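Local coordinates for putative uncharacterized protein PH0242 (Pyrococcus horikoshii, PDB 3VU1), which is the C-terminal globular domain of an archaeal oligosaccharyltransferase of the AglB family, here holding a calcium ion, at residues Ala65-Val77 with Thr210-Ser224. Sequence-based numbering, arbitrary orientation.
Sequences ALFLARDGNISEV and TSNFVKLAFGIPTSS. With CA (calcium ion), chain C.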
loop_
_atom_site.group_PDB
_atom_site.type_symbol
_atom_site.label_atom_id
_atom_site.label_comp_id
_atom_site.label_asym_id
_atom_site.label_seq_id
_atom_site.Cartn_x
_atom_site.Cartn_y
_atom_site.Cartn_z
ATOM N N ALA A 65 -8.193 -4.841 3.298
ATOM C CA ALA A 65 -7.950 -6.270 3.330
ATOM C C ALA A 65 -7.574 -6.705 1.931
ATOM O O ALA A 65 -6.786 -7.643 1.773
ATOM C CB ALA A 65 -9.149 -7.050 3.845
ATOM N N LEU A 66 -8.119 -6.013 0.923
ATOM C CA LEU A 66 -7.884 -6.383 -0.456
ATOM C C LEU A 66 -6.389 -6.192 -0.694
ATOM O O LEU A 66 -5.697 -7.087 -1.177
ATOM C CB LEU A 66 -8.709 -5.524 -1.424
ATOM C CG LEU A 66 -8.571 -5.850 -2.934
ATOM C CD1 LEU A 66 -8.735 -7.338 -3.273
ATOM C CD2 LEU A 66 -9.546 -5.044 -3.771
ATOM N N PHE A 67 -5.888 -5.024 -0.310
ATOM C CA PHE A 67 -4.448 -4.787 -0.323
ATOM C C PHE A 67 -3.640 -5.861 0.406
ATOM O O PHE A 67 -2.736 -6.426 -0.178
ATOM C CB PHE A 67 -4.140 -3.418 0.267
ATOM C CG PHE A 67 -2.692 -3.120 0.351
ATOM C CD1 PHE A 67 -1.904 -3.094 -0.803
ATOM C CD2 PHE A 67 -2.095 -2.867 1.593
ATOM C CE1 PHE A 67 -0.549 -2.828 -0.720
ATOM C CE2 PHE A 67 -0.728 -2.592 1.677
ATOM C CZ PHE A 67 0.046 -2.580 0.517
ATOM N N LEU A 68 -3.973 -6.151 1.665
ATOM C CA LEU A 68 -3.093 -6.953 2.527
ATOM C C LEU A 68 -3.055 -8.427 2.182
ATOM O O LEU A 68 -2.002 -9.040 2.254
ATOM C CB LEU A 68 -3.440 -6.771 4.007
ATOM C CG LEU A 68 -3.148 -5.376 4.590
ATOM C CD1 LEU A 68 -3.855 -5.094 5.911
ATOM C CD2 LEU A 68 -1.664 -5.142 4.744
ATOM N N ALA A 69 -4.206 -8.984 1.813
ATOM C CA ALA A 69 -4.373 -10.422 1.658
ATOM C C ALA A 69 -4.038 -10.861 0.237
ATOM O O ALA A 69 -4.015 -12.041 -0.060
ATOM C CB ALA A 69 -5.805 -10.837 2.017
ATOM N N ARG A 70 -3.794 -9.926 -0.663
ATOM C CA ARG A 70 -3.629 -10.338 -2.042
ATOM C C ARG A 70 -2.318 -9.949 -2.649
ATOM O O ARG A 70 -1.469 -9.361 -1.999
ATOM C CB ARG A 70 -4.759 -9.823 -2.900
ATOM C CG ARG A 70 -6.079 -10.197 -2.332
ATOM C CD ARG A 70 -6.497 -11.627 -2.644
ATOM N NE ARG A 70 -7.887 -11.455 -3.052
ATOM C CZ ARG A 70 -8.430 -11.929 -4.157
ATOM N NH1 ARG A 70 -7.741 -12.726 -4.943
ATOM N NH2 ARG A 70 -9.701 -11.634 -4.421
ATOM N N ASP A 71 -2.174 -10.285 -3.920
ATOM C CA ASP A 71 -0.906 -10.255 -4.595
ATOM C C ASP A 71 -1.249 -9.807 -5.991
ATOM O O ASP A 71 -2.376 -10.004 -6.440
ATOM C CB ASP A 71 -0.335 -11.671 -4.619
ATOM C CG ASP A 71 1.033 -11.751 -5.280
ATOM O OD1 ASP A 71 1.399 -12.882 -5.718
ATOM O OD2 ASP A 71 1.724 -10.696 -5.355
ATOM N N GLY A 72 -0.293 -9.169 -6.657
ATOM C CA GLY A 72 -0.422 -8.861 -8.068
ATOM C C GLY A 72 -1.463 -7.830 -8.391
ATOM O O GLY A 72 -1.702 -6.923 -7.610
ATOM N N ASN A 73 -2.087 -7.976 -9.554
ATOM C CA ASN A 73 -2.947 -6.927 -10.101
ATOM C C ASN A 73 -4.109 -6.571 -9.219
ATOM O O ASN A 73 -4.355 -5.388 -8.995
ATOM C CB ASN A 73 -3.477 -7.308 -11.486
ATOM C CG ASN A 73 -2.480 -7.033 -12.579
ATOM O OD1 ASN A 73 -1.599 -6.186 -12.440
ATOM N ND2 ASN A 73 -2.614 -7.742 -13.675
ATOM N N ILE A 74 -4.818 -7.595 -8.733
ATOM C CA ILE A 74 -6.021 -7.367 -7.978
ATOM C C ILE A 74 -5.757 -6.646 -6.662
ATOM O O ILE A 74 -6.676 -6.028 -6.111
ATOM C CB ILE A 74 -6.815 -8.659 -7.721
ATOM C CG1 ILE A 74 -8.317 -8.365 -7.711
ATOM C CG2 ILE A 74 -6.402 -9.345 -6.419
ATOM C CD1 ILE A 74 -9.103 -9.643 -7.881
ATOM N N SER A 75 -4.515 -6.711 -6.171
ATOM C CA SER A 75 -4.196 -6.113 -4.874
ATOM C C SER A 75 -3.888 -4.625 -4.993
ATOM O O SER A 75 -3.640 -3.944 -3.983
ATOM C CB SER A 75 -3.053 -6.855 -4.213
ATOM O OG SER A 75 -1.821 -6.397 -4.732
ATOM N N GLU A 76 -3.928 -4.124 -6.225
ATOM C CA GLU A 76 -3.565 -2.735 -6.496
ATOM C C GLU A 76 -4.727 -1.783 -6.261
ATOM O O GLU A 76 -5.417 -1.325 -7.145
ATOM C CB GLU A 76 -2.958 -2.552 -7.882
ATOM C CG GLU A 76 -1.496 -2.977 -7.971
ATOM C CD GLU A 76 -0.801 -2.462 -9.231
ATOM O OE1 GLU A 76 -1.073 -1.302 -9.658
ATOM O OE2 GLU A 76 0.036 -3.214 -9.795
ATOM N N VAL A 77 -4.883 -1.452 -5.016
ATOM C CA VAL A 77 -5.919 -0.584 -4.580
ATOM C C VAL A 77 -5.521 0.896 -4.754
ATOM O O VAL A 77 -4.345 1.256 -4.654
ATOM C CB VAL A 77 -6.193 -1.002 -3.135
ATOM C CG1 VAL A 77 -6.419 0.192 -2.227
ATOM C CG2 VAL A 77 -7.302 -2.037 -3.144
ATOM N N THR A 210 1.480 -15.542 -0.991
ATOM C CA THR A 210 2.176 -14.402 -1.593
ATOM C C THR A 210 1.483 -13.058 -1.357
ATOM O O THR A 210 1.713 -12.099 -2.088
ATOM C CB THR A 210 2.419 -14.613 -3.100
ATOM O OG1 THR A 210 1.165 -14.816 -3.783
ATOM C CG2 THR A 210 3.349 -15.823 -3.328
ATOM N N SER A 211 0.643 -12.996 -0.329
ATOM C CA SER A 211 -0.095 -11.782 0.022
ATOM C C SER A 211 0.871 -10.647 0.305
ATOM O O SER A 211 1.982 -10.880 0.798
ATOM C CB SER A 211 -0.944 -12.041 1.280
ATOM O OG SER A 211 -0.115 -12.420 2.384
ATOM N N ASN A 212 0.437 -9.420 0.041
ATOM C CA ASN A 212 1.211 -8.241 0.370
ATOM C C ASN A 212 1.592 -8.103 1.853
ATOM O O ASN A 212 2.654 -7.568 2.170
ATOM C CB ASN A 212 0.464 -7.009 -0.091
ATOM C CG ASN A 212 0.414 -6.887 -1.608
ATOM O OD1 ASN A 212 1.291 -7.370 -2.312
ATOM N ND2 ASN A 212 -0.638 -6.261 -2.116
ATOM N N PHE A 213 0.733 -8.552 2.770
ATOM C CA PHE A 213 1.083 -8.490 4.180
ATOM C C PHE A 213 2.342 -9.319 4.491
ATOM O O PHE A 213 3.239 -8.855 5.187
ATOM C CB PHE A 213 -0.060 -8.984 5.044
ATOM C CG PHE A 213 0.296 -9.116 6.502
ATOM C CD1 PHE A 213 0.403 -10.370 7.098
ATOM C CD2 PHE A 213 0.514 -8.004 7.279
ATOM C CE1 PHE A 213 0.722 -10.513 8.446
ATOM C CE2 PHE A 213 0.832 -8.129 8.638
ATOM C CZ PHE A 213 0.939 -9.377 9.222
ATOM N N VAL A 214 2.378 -10.549 3.985
ATOM C CA VAL A 214 3.523 -11.421 4.143
ATOM C C VAL A 214 4.789 -10.732 3.623
ATOM O O VAL A 214 5.818 -10.776 4.289
ATOM C CB VAL A 214 3.284 -12.763 3.421
ATOM C CG1 VAL A 214 4.589 -13.495 3.221
ATOM C CG2 VAL A 214 2.322 -13.641 4.209
ATOM N N LYS A 215 4.708 -10.070 2.460
ATOM C CA LYS A 215 5.849 -9.360 1.895
ATOM C C LYS A 215 6.312 -8.233 2.799
ATOM O O LYS A 215 7.495 -8.125 3.083
ATOM C CB LYS A 215 5.540 -8.746 0.521
ATOM C CG LYS A 215 5.143 -9.671 -0.621
ATOM C CD LYS A 215 4.997 -8.817 -1.895
ATOM C CE LYS A 215 4.347 -9.567 -3.050
ATOM N NZ LYS A 215 2.879 -9.826 -2.899
ATOM N N LEU A 216 5.389 -7.375 3.218
ATOM C CA LEU A 216 5.746 -6.155 3.934
ATOM C C LEU A 216 5.965 -6.353 5.432
ATOM O O LEU A 216 6.697 -5.582 6.043
ATOM C CB LEU A 216 4.689 -5.066 3.725
ATOM C CG LEU A 216 4.421 -4.541 2.298
ATOM C CD1 LEU A 216 3.167 -3.675 2.283
ATOM C CD2 LEU A 216 5.601 -3.789 1.691
ATOM N N ALA A 217 5.316 -7.356 6.024
ATOM C CA ALA A 217 5.521 -7.677 7.445
ATOM C C ALA A 217 6.874 -8.362 7.691
ATOM O O ALA A 217 7.524 -8.116 8.703
ATOM C CB ALA A 217 4.394 -8.557 7.976
ATOM N N PHE A 218 7.289 -9.214 6.759
ATOM C CA PHE A 218 8.389 -10.102 7.015
ATOM C C PHE A 218 9.500 -9.971 6.001
ATOM O O PHE A 218 10.338 -10.835 5.937
ATOM C CB PHE A 218 7.873 -11.535 7.056
ATOM C CG PHE A 218 6.678 -11.710 7.956
ATOM C CD1 PHE A 218 5.455 -12.126 7.441
ATOM C CD2 PHE A 218 6.765 -11.424 9.330
ATOM C CE1 PHE A 218 4.338 -12.264 8.275
ATOM C CE2 PHE A 218 5.653 -11.566 10.167
ATOM C CZ PHE A 218 4.433 -11.977 9.637
ATOM N N GLY A 219 9.528 -8.890 5.224
ATOM C CA GLY A 219 10.423 -8.791 4.065
ATOM C C GLY A 219 10.610 -10.102 3.297
ATOM O O GLY A 219 11.732 -10.595 3.189
ATOM N N ILE A 220 9.517 -10.693 2.807
ATOM C CA ILE A 220 9.586 -11.835 1.893
ATOM C C ILE A 220 9.377 -11.315 0.464
ATOM O O ILE A 220 8.284 -10.891 0.098
ATOM C CB ILE A 220 8.491 -12.894 2.175
ATOM C CG1 ILE A 220 8.465 -13.341 3.632
ATOM C CG2 ILE A 220 8.622 -14.095 1.251
ATOM C CD1 ILE A 220 9.787 -13.764 4.213
ATOM N N PRO A 221 10.417 -11.353 -0.370
ATOM C CA PRO A 221 10.175 -10.783 -1.693
ATOM C C PRO A 221 9.552 -11.781 -2.682
ATOM O O PRO A 221 10.049 -11.941 -3.774
ATOM C CB PRO A 221 11.584 -10.370 -2.146
ATOM C CG PRO A 221 12.495 -11.330 -1.452
ATOM C CD PRO A 221 11.796 -11.851 -0.220
ATOM N N THR A 222 8.483 -12.461 -2.320
ATOM C CA THR A 222 7.864 -13.340 -3.296
ATOM C C THR A 222 6.512 -12.842 -3.744
ATOM O O THR A 222 5.761 -12.208 -2.987
ATOM C CB THR A 222 7.631 -14.758 -2.774
ATOM O OG1 THR A 222 6.955 -14.690 -1.500
ATOM C CG2 THR A 222 8.954 -15.532 -2.711
ATOM N N SER A 223 6.215 -13.203 -4.983
ATOM C CA SER A 223 4.972 -12.923 -5.637
ATOM C C SER A 223 4.750 -14.047 -6.645
ATOM O O SER A 223 5.690 -14.568 -7.214
ATOM C CB SER A 223 5.082 -11.580 -6.336
ATOM O OG SER A 223 3.873 -11.213 -6.923
ATOM N N SER A 224 3.507 -14.454 -6.835
ATOM C CA SER A 224 3.175 -15.308 -7.963
ATOM C C SER A 224 3.404 -14.576 -9.301
ATOM O O SER A 224 3.405 -15.194 -10.356
ATOM C CB SER A 224 1.726 -15.773 -7.852
ATOM O OG SER A 224 1.499 -16.379 -6.583
HETATM CA CA CA C . 1.185 -1.274 -10.905
#
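Residues 65-69, the last turn of helix 60-69, cross helix 212-218 with 69° between their N-to-C directions and axes 8.2 Å apart at closest approach, so that carbonyls left without helical partners face amides at a helix start. Phe-213 N gives its hydrogen to Leu-68 O (2.8 Å), and Asn-212 N bonds Arg-70 O. Ser-211, the N-cap residue, turns its OG back to Val-208 O. Asn-212 suits the junction because its amide both gives and accepts: ND2 bonds Phe-67 O at 2.9 Å and, weakly, Ser-75 OG, while OD1 takes a hydrogen from Lys-215 NZ. Its CB lies over one face of the Phe-67 ring, and Leu-216 CD1 packs 3.7 Å from Phe-67 CZ.

Beyond the helix end, Asp-71 has CG anti to the backbone N (chi1 -178°), which carries the carboxylate to the second segment. Ser-224 N and Ser-223 OG use the syn lone pairs of Asp-71 OD1 and Asp-71 OD2, respectively. From above the carboxylate plane, Thr-210 OG1 reaches Asp-71 OD1 at 2.7 Å, and Lys-215 NZ forms a salt bridge with Asp-71 OD2 at 2.9 Å. A lysine is long enough to get there with a bend at its last torsion (chi4 72°), and NZ also bonds Thr-210 O.

Four donors thus grip the buried carboxylate, two on each oxygen, which would be expected to keep it ionised, and Lys-215 draws Asp-71, Asn-212 and Thr-210 together. The same loop continues to Glu-76, whose two carboxylate oxygens bind calcium alongside Ala-285, His-319 and Glu-322, so the polar network ties helix 212-218 to a metal-bound loop.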